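Local atomic coordinates of DUF72 domain-containing protein (Thermotoga maritima, PDB entry 1VPQ), a protein that is of unknown function but has a TIM-barrel fold, with a sulfate-binding site at one end of the barrel that may mark a pocket for an anionic ligand. Residues M13-T18 / D78-V83; R119-L124 / E245-F250; I52-F57 / Y201-G206. All coordinates share one frame; numbering follows the deposited sequence.

Contact 1: M13-T18 / D78-V83; sequences MVYVGT and DFYFTV
A small aromatic contact between Y15 and Y80 bridges the interior of the TIM barrel near the N-terminal ends of two strands, 13-18 and 80-84, that are not neighbours in the sheet. Strand 52-55 stands between them, and its I52 packs against Y15. The closest atoms are CE2 of Y15 and CD2 of Y80, 3.8 Å apart, and CE2 of Y15 is also 3.9 Å from CE2 of Y80. The rings meet obliquely, with their planes at 81° and their centroids 5.6 Å apart. Both tyrosines carry CG anti to the carbonyl carbon (chi1 -58° in Y15 and -55° in Y80), which sends each ring from its strand toward the other. The hydroxyl of Y15 continues past the ring carbons, 4.1 Å from CE2 of Y80. Outside the pair, Y80 takes part in a cation-pi interaction with K121, and Y15 touches E245, so charged side chains adjoin this aromatic patch. With only ring carbons in close touch and 77 Å² buried, the two strands are joined here by dispersion and shape, without the directional hold of a polar bond.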
loop_
_atom_site.group_PDB
_atom_site.type_symbol
_atom_site.label_atom_id
_atom_site.label_comp_id
_atom_site.label_asym_id
_atom_site.label_seq_id
_atom_site.Cartn_x
_atom_site.Cartn_y
_atom_site.Cartn_z
ATOM N N MET A 13 12.387 1.051 12.681
ATOM C CA MET A 13 11.925 2.202 11.922
ATOM C C MET A 13 10.453 2.067 11.516
ATOM O O MET A 13 9.996 0.978 11.188
ATOM C CB MET A 13 12.791 2.326 10.666
ATOM C CG MET A 13 12.635 3.616 9.874
ATOM S SD MET A 13 13.544 5.035 10.501
ATOM C CE MET A 13 15.168 4.315 10.831
ATOM N N VAL A 14 9.714 3.174 11.547
ATOM C CA VAL A 14 8.381 3.223 10.951
ATOM C C VAL A 14 8.385 4.256 9.825
ATOM O O VAL A 14 8.779 5.390 10.043
ATOM C CB VAL A 14 7.301 3.580 11.985
ATOM C CG1 VAL A 14 5.968 3.841 11.303
ATOM C CG2 VAL A 14 7.161 2.474 13.016
ATOM N N TYR A 15 7.966 3.852 8.628
ATOM C CA TYR A 15 7.848 4.769 7.478
ATOM C C TYR A 15 6.391 5.061 7.147
ATOM O O TYR A 15 5.669 4.181 6.674
ATOM C CB TYR A 15 8.487 4.179 6.216
ATOM C CG TYR A 15 9.947 3.830 6.325
ATOM C CD1 TYR A 15 10.352 2.650 6.936
ATOM C CD2 TYR A 15 10.923 4.661 5.783
ATOM C CE1 TYR A 15 11.697 2.306 7.023
ATOM C CE2 TYR A 15 12.269 4.336 5.870
ATOM C CZ TYR A 15 12.655 3.154 6.488
ATOM O OH TYR A 15 13.999 2.822 6.576
ATOM N N VAL A 16 5.969 6.297 7.370
ATOM C CA VAL A 16 4.630 6.728 6.954
ATOM C C VAL A 16 4.687 7.551 5.653
ATOM O O VAL A 16 5.569 8.403 5.460
ATOM C CB VAL A 16 3.868 7.488 8.076
ATOM C CG1 VAL A 16 4.645 8.708 8.549
ATOM C CG2 VAL A 16 2.444 7.890 7.617
ATOM N N GLY A 17 3.739 7.263 4.766
ATOM C CA GLY A 17 3.537 8.025 3.547
ATOM C C GLY A 17 2.112 7.867 3.048
ATOM O O GLY A 17 1.224 7.468 3.801
ATOM N N THR A 18 1.903 8.197 1.775
ATOM C CA THR A 18 0.596 8.082 1.126
ATOM C C THR A 18 0.644 7.168 -0.102
ATOM O O THR A 18 1.715 6.819 -0.599
ATOM C CB THR A 18 0.096 9.450 0.660
ATOM O OG1 THR A 18 1.127 10.067 -0.116
ATOM C CG2 THR A 18 -0.272 10.346 1.857
ATOM N N ASP A 78 17.890 8.275 0.709
ATOM C CA ASP A 78 16.969 7.826 1.762
ATOM C C ASP A 78 15.499 8.106 1.423
ATOM O O ASP A 78 14.716 8.499 2.287
ATOM C CB ASP A 78 17.350 8.436 3.129
ATOM C CG ASP A 78 17.105 9.944 3.202
ATOM O OD1 ASP A 78 17.235 10.634 2.165
ATOM O OD2 ASP A 78 16.788 10.440 4.307
ATOM N N PHE A 79 15.127 7.910 0.161
ATOM C CA PHE A 79 13.722 7.906 -0.221
ATOM C C PHE A 79 13.398 6.563 -0.848
ATOM O O PHE A 79 14.085 6.115 -1.766
ATOM C CB PHE A 79 13.385 9.042 -1.178
ATOM C CG PHE A 79 11.911 9.219 -1.392
ATOM C CD1 PHE A 79 11.114 9.773 -0.398
ATOM C CD2 PHE A 79 11.314 8.819 -2.580
ATOM C CE1 PHE A 79 9.746 9.930 -0.587
ATOM C CE2 PHE A 79 9.950 8.976 -2.779
ATOM C CZ PHE A 79 9.165 9.537 -1.779
ATOM N N TYR A 80 12.342 5.939 -0.334
ATOM C CA TYR A 80 11.994 4.564 -0.654
ATOM C C TYR A 80 10.584 4.475 -1.187
ATOM O O TYR A 80 9.813 5.422 -1.103
ATOM C CB TYR A 80 12.088 3.701 0.600
ATOM C CG TYR A 80 13.429 3.778 1.273
ATOM C CD1 TYR A 80 14.511 3.043 0.799
ATOM C CD2 TYR A 80 13.626 4.599 2.380
ATOM C CE1 TYR A 80 15.747 3.114 1.419
ATOM C CE2 TYR A 80 14.859 4.680 2.999
ATOM C CZ TYR A 80 15.910 3.938 2.516
ATOM O OH TYR A 80 17.125 4.026 3.140
ATOM N N PHE A 81 10.233 3.320 -1.726
ATOM C CA PHE A 81 8.857 3.108 -2.123
ATOM C C PHE A 81 8.438 1.650 -2.057
ATOM O O PHE A 81 9.270 0.759 -1.902
ATOM C CB PHE A 81 8.585 3.728 -3.507
ATOM C CG PHE A 81 9.369 3.113 -4.624
ATOM C CD1 PHE A 81 10.712 3.418 -4.799
ATOM C CD2 PHE A 81 8.752 2.249 -5.525
ATOM C CE1 PHE A 81 11.431 2.848 -5.843
ATOM C CE2 PHE A 81 9.467 1.678 -6.576
ATOM C CZ PHE A 81 10.801 1.972 -6.729
ATOM N N THR A 82 7.124 1.448 -2.100
ATOM C CA THR A 82 6.508 0.137 -2.278
ATOM C C THR A 82 5.693 0.176 -3.563
ATOM O O THR A 82 5.287 1.252 -4.019
ATOM C CB THR A 82 5.578 -0.223 -1.120
ATOM O OG1 THR A 82 4.515 0.735 -1.044
ATOM C CG2 THR A 82 6.339 -0.251 0.198
ATOM N N VAL A 83 5.457 -0.990 -4.154
ATOM C CA VAL A 83 4.845 -1.057 -5.484
ATOM C C VAL A 83 3.758 -2.120 -5.543
ATOM O O VAL A 83 3.926 -3.213 -5.012
ATOM C CB VAL A 83 5.895 -1.371 -6.593
ATOM C CG1 VAL A 83 5.352 -1.024 -7.976
ATOM C CG2 VAL A 83 7.149 -0.597 -6.363
#

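Contact 2: R119-L124 / E245-F250; sequences RLKMTL and ETYVFF
The side chain of K121 passes the hydroxyl end of Y247, crossing it at about a right angle, to reach the carboxylate of E245. Its CB and CD lie 4.0 and 3.9 Å from OH of Y247, and the chain, bent at chi2 (-75°), carries the ammonium on to a salt bridge in which NZ stands 3.1 Å from OE1 of E245. A second bond from NZ to OE2 is weak. OE1 of E245 also accepts a 2.7 Å bond from OH of Y247, two residues further along the same strand. The lysine comes to this oxygen on its syn side and the tyrosine on its anti side, from opposite faces of the carboxylate plane, so two donors grip a single oxygen. A water completes the polar link by donating to O of K121 and to OH of Y247. With an alanine at E245, the ammonium of K121 is likely to lose its acidic mate and the hydroxyl of Y247 its acceptor, leaving both freer to turn. Deeper in, M122 places its methyl CE at the edge of the Y247 ring, near the ring plane and 3.7 Å from CE2; I52 and Y199 also pack against this tyrosine. The two strands run at 59° to each other, and their segment axes come within 9.3 Å. K121 and M122 thus meet E245 and Y247 in the barrel interior, as expected for a parallel eight-stranded TIM barrel near the N-terminal ends of its strands.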
loop_
_atom_site.group_PDB
_atom_site.type_symbol
_atom_site.label_atom_id
_atom_site.label_comp_id
_atom_site.label_asym_id
_atom_site.label_seq_id
_atom_site.Cartn_x
_atom_site.Cartn_y
_atom_site.Cartn_z
ATOM N N ARG A 119 15.915 0.852 -3.329
ATOM C CA ARG A 119 14.857 1.851 -3.236
ATOM C C ARG A 119 13.521 1.169 -2.973
ATOM O O ARG A 119 12.625 1.763 -2.378
ATOM C CB ARG A 119 14.791 2.681 -4.520
ATOM C CG ARG A 119 16.163 2.968 -5.128
ATOM C CD ARG A 119 16.281 4.355 -5.727
ATOM N NE ARG A 119 16.269 5.406 -4.703
ATOM C CZ ARG A 119 16.745 6.639 -4.864
ATOM N NH1 ARG A 119 17.301 7.026 -6.006
ATOM N NH2 ARG A 119 16.668 7.497 -3.865
ATOM N N LEU A 120 13.399 -0.083 -3.417
ATOM C CA LEU A 120 12.181 -0.863 -3.250
ATOM C C LEU A 120 12.200 -1.648 -1.949
ATOM O O LEU A 120 13.053 -2.512 -1.752
ATOM C CB LEU A 120 12.000 -1.825 -4.424
ATOM C CG LEU A 120 10.742 -2.703 -4.370
ATOM C CD1 LEU A 120 9.498 -1.876 -4.113
ATOM C CD2 LEU A 120 10.570 -3.502 -5.648
ATOM N N LYS A 121 11.241 -1.347 -1.076
ATOM C CA LYS A 121 11.144 -1.974 0.245
ATOM C C LYS A 121 10.189 -3.174 0.274
ATOM O O LYS A 121 10.379 -4.098 1.071
ATOM C CB LYS A 121 10.689 -0.940 1.287
ATOM C CG LYS A 121 11.718 0.140 1.618
ATOM C CD LYS A 121 12.841 -0.379 2.487
ATOM C CE LYS A 121 13.420 0.711 3.374
ATOM N NZ LYS A 121 14.619 0.241 4.114
ATOM N N MET A 122 9.162 -3.147 -0.573
ATOM C CA MET A 122 8.094 -4.153 -0.534
ATOM C C MET A 122 7.225 -4.103 -1.791
ATOM O O MET A 122 6.998 -3.032 -2.359
ATOM C CB MET A 122 7.217 -3.922 0.704
ATOM C CG MET A 122 6.145 -4.977 0.994
ATOM S SD MET A 122 6.735 -6.466 1.807
ATOM C CE MET A 122 7.537 -5.877 3.293
ATOM N N THR A 123 6.753 -5.275 -2.218
ATOM C CA THR A 123 5.772 -5.378 -3.302
ATOM C C THR A 123 4.416 -5.767 -2.721
ATOM O O THR A 123 4.328 -6.638 -1.866
ATOM C CB THR A 123 6.221 -6.377 -4.389
ATOM O OG1 THR A 123 7.405 -5.876 -5.015
ATOM C CG2 THR A 123 5.149 -6.557 -5.466
ATOM N N LEU A 124 3.365 -5.100 -3.187
ATOM C CA LEU A 124 2.024 -5.274 -2.633
ATOM C C LEU A 124 1.109 -5.986 -3.611
ATOM O O LEU A 124 0.948 -5.547 -4.760
ATOM C CB LEU A 124 1.414 -3.919 -2.273
ATOM C CG LEU A 124 -0.029 -3.924 -1.754
ATOM C CD1 LEU A 124 -0.129 -4.557 -0.365
ATOM C CD2 LEU A 124 -0.599 -2.518 -1.738
ATOM N N GLU A 245 11.082 -3.329 10.225
ATOM C CA GLU A 245 10.512 -2.066 9.738
ATOM C C GLU A 245 9.005 -2.178 9.541
ATOM O O GLU A 245 8.479 -3.270 9.323
ATOM C CB GLU A 245 11.152 -1.646 8.414
ATOM C CG GLU A 245 12.592 -1.168 8.527
ATOM C CD GLU A 245 13.325 -1.145 7.200
ATOM O OE1 GLU A 245 12.673 -1.112 6.138
ATOM O OE2 GLU A 245 14.575 -1.170 7.226
ATOM N N THR A 246 8.325 -1.035 9.611
ATOM C CA THR A 246 6.874 -0.952 9.434
ATOM C C THR A 246 6.580 0.111 8.388
ATOM O O THR A 246 7.159 1.197 8.431
ATOM C CB THR A 246 6.159 -0.570 10.758
ATOM O OG1 THR A 246 6.267 -1.644 11.699
ATOM C CG2 THR A 246 4.685 -0.268 10.532
ATOM N N TYR A 247 5.682 -0.205 7.458
ATOM C CA TYR A 247 5.307 0.710 6.381
ATOM C C TYR A 247 3.835 1.042 6.500
ATOM O O TYR A 247 2.988 0.156 6.473
ATOM C CB TYR A 247 5.611 0.099 5.007
ATOM C CG TYR A 247 6.959 -0.565 4.972
ATOM C CD1 TYR A 247 8.127 0.183 5.096
ATOM C CD2 TYR A 247 7.073 -1.946 4.851
ATOM C CE1 TYR A 247 9.370 -0.429 5.095
ATOM C CE2 TYR A 247 8.308 -2.561 4.847
ATOM C CZ TYR A 247 9.455 -1.802 4.970
ATOM O OH TYR A 247 10.693 -2.428 4.967
ATOM N N VAL A 248 3.536 2.326 6.619
ATOM C CA VAL A 248 2.181 2.781 6.880
ATOM C C VAL A 248 1.779 3.736 5.765
ATOM O O VAL A 248 2.435 4.751 5.546
ATOM C CB VAL A 248 2.094 3.500 8.246
ATOM C CG1 VAL A 248 0.660 3.878 8.571
ATOM C CG2 VAL A 248 2.695 2.630 9.370
ATOM N N PHE A 249 0.714 3.407 5.049
ATOM C CA PHE A 249 0.246 4.261 3.950
ATOM C C PHE A 249 -1.212 4.628 4.131
ATOM O O PHE A 249 -2.008 3.785 4.548
ATOM C CB PHE A 249 0.443 3.564 2.599
ATOM C CG PHE A 249 1.873 3.212 2.310
ATOM C CD1 PHE A 249 2.730 4.143 1.734
ATOM C CD2 PHE A 249 2.375 1.958 2.635
ATOM C CE1 PHE A 249 4.056 3.828 1.481
ATOM C CE2 PHE A 249 3.710 1.638 2.382
ATOM C CZ PHE A 249 4.543 2.581 1.803
ATOM N N PHE A 250 -1.541 5.885 3.810
ATOM C CA PHE A 250 -2.916 6.409 3.831
ATOM C C PHE A 250 -3.445 6.525 2.418
ATOM O O PHE A 250 -2.803 7.123 1.555
ATOM C CB PHE A 250 -2.978 7.795 4.479
ATOM C CG PHE A 250 -2.967 7.767 5.971
ATOM C CD1 PHE A 250 -1.781 7.566 6.661
ATOM C CD2 PHE A 250 -4.138 7.939 6.687
ATOM C CE1 PHE A 250 -1.757 7.540 8.040
ATOM C CE2 PHE A 250 -4.125 7.916 8.067
ATOM C CZ PHE A 250 -2.922 7.715 8.746
HETATM O O HOH W 1 11.880 -4.756 3.228
#

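Contact 3: I52-F57 / Y201-G206; sequences IVELNF and YFRFHG. With SO4 (sulfate ion), chain B.
The carboxylate of E54 meets Y201 and R203: OE2 accepts from the tyrosine, and OE1 forms the salt bridge with the guanidinium, whose NE also lies close to OE2. The 2.6 Å bond from OH of Y201 uses the anti lone pair of OE2, carboxylate and ring being nearly coplanar. OE1 lies 2.8 Å from NH2 of R203; the N-H bonds from NH2 and NE are bent and weak, and the carboxylate and guanidinium planes are turned 54° from each other. NH2 is shared between the acid and a sulfate, probably from the crystallisation liquor: it gives O4, at the guanidinium edge near its plane, a 2.9 Å bond much straighter than the one to E54. K84, R157 and Y220 also bond the anion, consistent with a pocket suited to a negatively charged group. The strongest polar partner of R203 is E155, which bridges to NH1 and also bonds NE2 of H205, whose CE1 lies over one face of the guanidinium, toward its rim. S19 positions OE1 of E54, and T82 the hydroxyl of Y201. The cluster spans the barrel from strand 52-55 to strand 199-204, bordered by L124 of strand 120-126 and F249 of strand 245-250.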
loop_
_atom_site.group_PDB
_atom_site.type_symbol
_atom_site.label_atom_id
_atom_site.label_comp_id
_atom_site.label_asym_id
_atom_site.label_seq_id
_atom_site.Cartn_x
_atom_site.Cartn_y
_atom_site.Cartn_z
ATOM N N ILE A 52 8.737 7.772 2.198
ATOM C CA ILE A 52 8.247 6.610 1.467
ATOM C C ILE A 52 6.942 6.963 0.757
ATOM O O ILE A 52 6.204 7.851 1.196
ATOM C CB ILE A 52 8.065 5.371 2.413
ATOM C CG1 ILE A 52 8.038 4.068 1.610
ATOM C CG2 ILE A 52 6.803 5.499 3.278
ATOM C CD1 ILE A 52 8.129 2.805 2.463
ATOM N N VAL A 53 6.679 6.274 -0.348
ATOM C CA VAL A 53 5.410 6.401 -1.050
ATOM C C VAL A 53 5.086 5.048 -1.670
ATOM O O VAL A 53 5.986 4.306 -2.046
ATOM C CB VAL A 53 5.438 7.537 -2.122
ATOM C CG1 VAL A 53 6.419 7.230 -3.251
ATOM C CG2 VAL A 53 4.048 7.807 -2.682
ATOM N N GLU A 54 3.799 4.727 -1.734
ATOM C CA GLU A 54 3.312 3.495 -2.341
ATOM C C GLU A 54 2.789 3.804 -3.741
ATOM O O GLU A 54 1.936 4.667 -3.905
ATOM C CB GLU A 54 2.197 2.925 -1.476
ATOM C CG GLU A 54 1.585 1.633 -1.967
ATOM C CD GLU A 54 0.340 1.282 -1.188
ATOM O OE1 GLU A 54 -0.728 1.820 -1.544
ATOM O OE2 GLU A 54 0.439 0.482 -0.225
ATOM N N LEU A 55 3.288 3.079 -4.742
ATOM C CA LEU A 55 2.987 3.382 -6.144
ATOM C C LEU A 55 2.261 2.265 -6.902
ATOM O O LEU A 55 2.407 1.083 -6.603
ATOM C CB LEU A 55 4.277 3.756 -6.876
ATOM C CG LEU A 55 4.907 5.071 -6.396
ATOM C CD1 LEU A 55 6.330 5.209 -6.881
ATOM C CD2 LEU A 55 4.078 6.269 -6.840
ATOM N N ASN A 56 1.466 2.679 -7.883
ATOM C CA ASN A 56 0.797 1.768 -8.793
ATOM C C ASN A 56 0.928 2.309 -10.208
ATOM O O ASN A 56 0.213 3.233 -10.603
ATOM C CB ASN A 56 -0.678 1.604 -8.413
ATOM C CG ASN A 56 -1.439 0.678 -9.359
ATOM O OD1 ASN A 56 -0.878 -0.254 -9.939
ATOM N ND2 ASN A 56 -2.732 0.933 -9.506
ATOM N N PHE A 57 1.850 1.723 -10.965
ATOM C CA PHE A 57 2.143 2.179 -12.313
ATOM C C PHE A 57 1.179 1.559 -13.291
ATOM O O PHE A 57 1.123 0.341 -13.430
ATOM C CB PHE A 57 3.574 1.816 -12.703
ATOM C CG PHE A 57 4.603 2.413 -11.800
ATOM C CD1 PHE A 57 4.993 3.734 -11.955
ATOM C CD2 PHE A 57 5.166 1.662 -10.778
ATOM C CE1 PHE A 57 5.938 4.294 -11.110
ATOM C CE2 PHE A 57 6.112 2.211 -9.934
ATOM C CZ PHE A 57 6.499 3.528 -10.097
ATOM N N TYR A 201 2.963 -3.939 7.601
ATOM C CA TYR A 201 2.491 -3.112 6.509
ATOM C C TYR A 201 1.056 -2.699 6.826
ATOM O O TYR A 201 0.196 -3.560 6.973
ATOM C CB TYR A 201 2.551 -3.909 5.205
ATOM C CG TYR A 201 2.539 -3.087 3.918
ATOM C CD1 TYR A 201 1.436 -2.316 3.554
ATOM C CD2 TYR A 201 3.626 -3.114 3.055
ATOM C CE1 TYR A 201 1.430 -1.589 2.360
ATOM C CE2 TYR A 201 3.629 -2.399 1.874
ATOM C CZ TYR A 201 2.529 -1.641 1.522
ATOM O OH TYR A 201 2.548 -0.925 0.339
ATOM N N PHE A 202 0.800 -1.396 6.940
ATOM C CA PHE A 202 -0.551 -0.899 7.226
ATOM C C PHE A 202 -1.085 -0.125 6.052
ATOM O O PHE A 202 -0.360 0.678 5.471
ATOM C CB PHE A 202 -0.559 0.037 8.431
ATOM C CG PHE A 202 -0.171 -0.622 9.705
ATOM C CD1 PHE A 202 1.162 -0.941 9.957
ATOM C CD2 PHE A 202 -1.127 -0.921 10.662
ATOM C CE1 PHE A 202 1.533 -1.559 11.149
ATOM C CE2 PHE A 202 -0.764 -1.537 11.852
ATOM C CZ PHE A 202 0.574 -1.856 12.095
ATOM N N ARG A 203 -2.360 -0.335 5.730
ATOM C CA ARG A 203 -3.036 0.485 4.731
ATOM C C ARG A 203 -4.364 1.016 5.270
ATOM O O ARG A 203 -5.196 0.244 5.711
ATOM C CB ARG A 203 -3.245 -0.302 3.442
ATOM C CG ARG A 203 -1.940 -0.694 2.748
ATOM C CD ARG A 203 -2.207 -1.200 1.346
ATOM N NE ARG A 203 -2.425 -0.119 0.386
ATOM C CZ ARG A 203 -3.317 -0.136 -0.605
ATOM N NH1 ARG A 203 -4.145 -1.153 -0.767
ATOM N NH2 ARG A 203 -3.406 0.901 -1.425
ATOM N N PHE A 204 -4.540 2.338 5.231
ATOM C CA PHE A 204 -5.750 2.994 5.726
ATOM C C PHE A 204 -6.516 3.630 4.573
ATOM O O PHE A 204 -6.029 4.556 3.933
ATOM C CB PHE A 204 -5.397 4.062 6.767
ATOM C CG PHE A 204 -4.524 3.559 7.900
ATOM C CD1 PHE A 204 -4.780 2.343 8.523
ATOM C CD2 PHE A 204 -3.463 4.321 8.360
ATOM C CE1 PHE A 204 -3.975 1.892 9.570
ATOM C CE2 PHE A 204 -2.654 3.878 9.412
ATOM C CZ PHE A 204 -2.912 2.664 10.012
ATOM N N HIS A 205 -7.718 3.122 4.321
ATOM C CA HIS A 205 -8.547 3.557 3.186
ATOM C C HIS A 205 -9.650 4.525 3.581
ATOM O O HIS A 205 -10.446 4.944 2.730
ATOM C CB HIS A 205 -9.213 2.342 2.525
ATOM C CG HIS A 205 -8.251 1.280 2.097
ATOM N ND1 HIS A 205 -7.276 1.503 1.154
ATOM C CD2 HIS A 205 -8.131 -0.014 2.468
ATOM C CE1 HIS A 205 -6.584 0.394 0.974
ATOM N NE2 HIS A 205 -7.081 -0.542 1.762
ATOM N N GLY A 206 -9.711 4.854 4.867
ATOM C CA GLY A 206 -10.856 5.560 5.433
ATOM C C GLY A 206 -12.033 4.623 5.648
ATOM O O GLY A 206 -11.940 3.427 5.397
HETATM S S SO4 B . -7.004 -0.049 -2.912
HETATM O O1 SO4 B . -6.953 -1.220 -2.041
HETATM O O2 SO4 B . -7.720 -0.362 -4.143
HETATM O O3 SO4 B . -7.702 1.013 -2.202
HETATM O O4 SO4 B . -5.645 0.349 -3.264
#

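How the contacts relate
From the N terminus, strand 13-18 comes first and meets 78-83 in contact 1, closing a loop that contains strand 52-55. Contact 3 opens on that strand and closes only at 201-206, so contacts 1 and 3 cross. Contact 2 runs from 119-124 to 245-250; it follows contact 1 in series and crosses contact 3. In the sheet, strand 245-250 lies between 13-18 and 199-204, while 80-84 lies between 52-55 and 120-126. Backbone pairing therefore connects segments of different contacts side by side, whereas the contacts themselves pass through the barrel interior. The barrel is shut where E54 pairs by backbone with T18, which makes 13-18 and 52-55 neighbours.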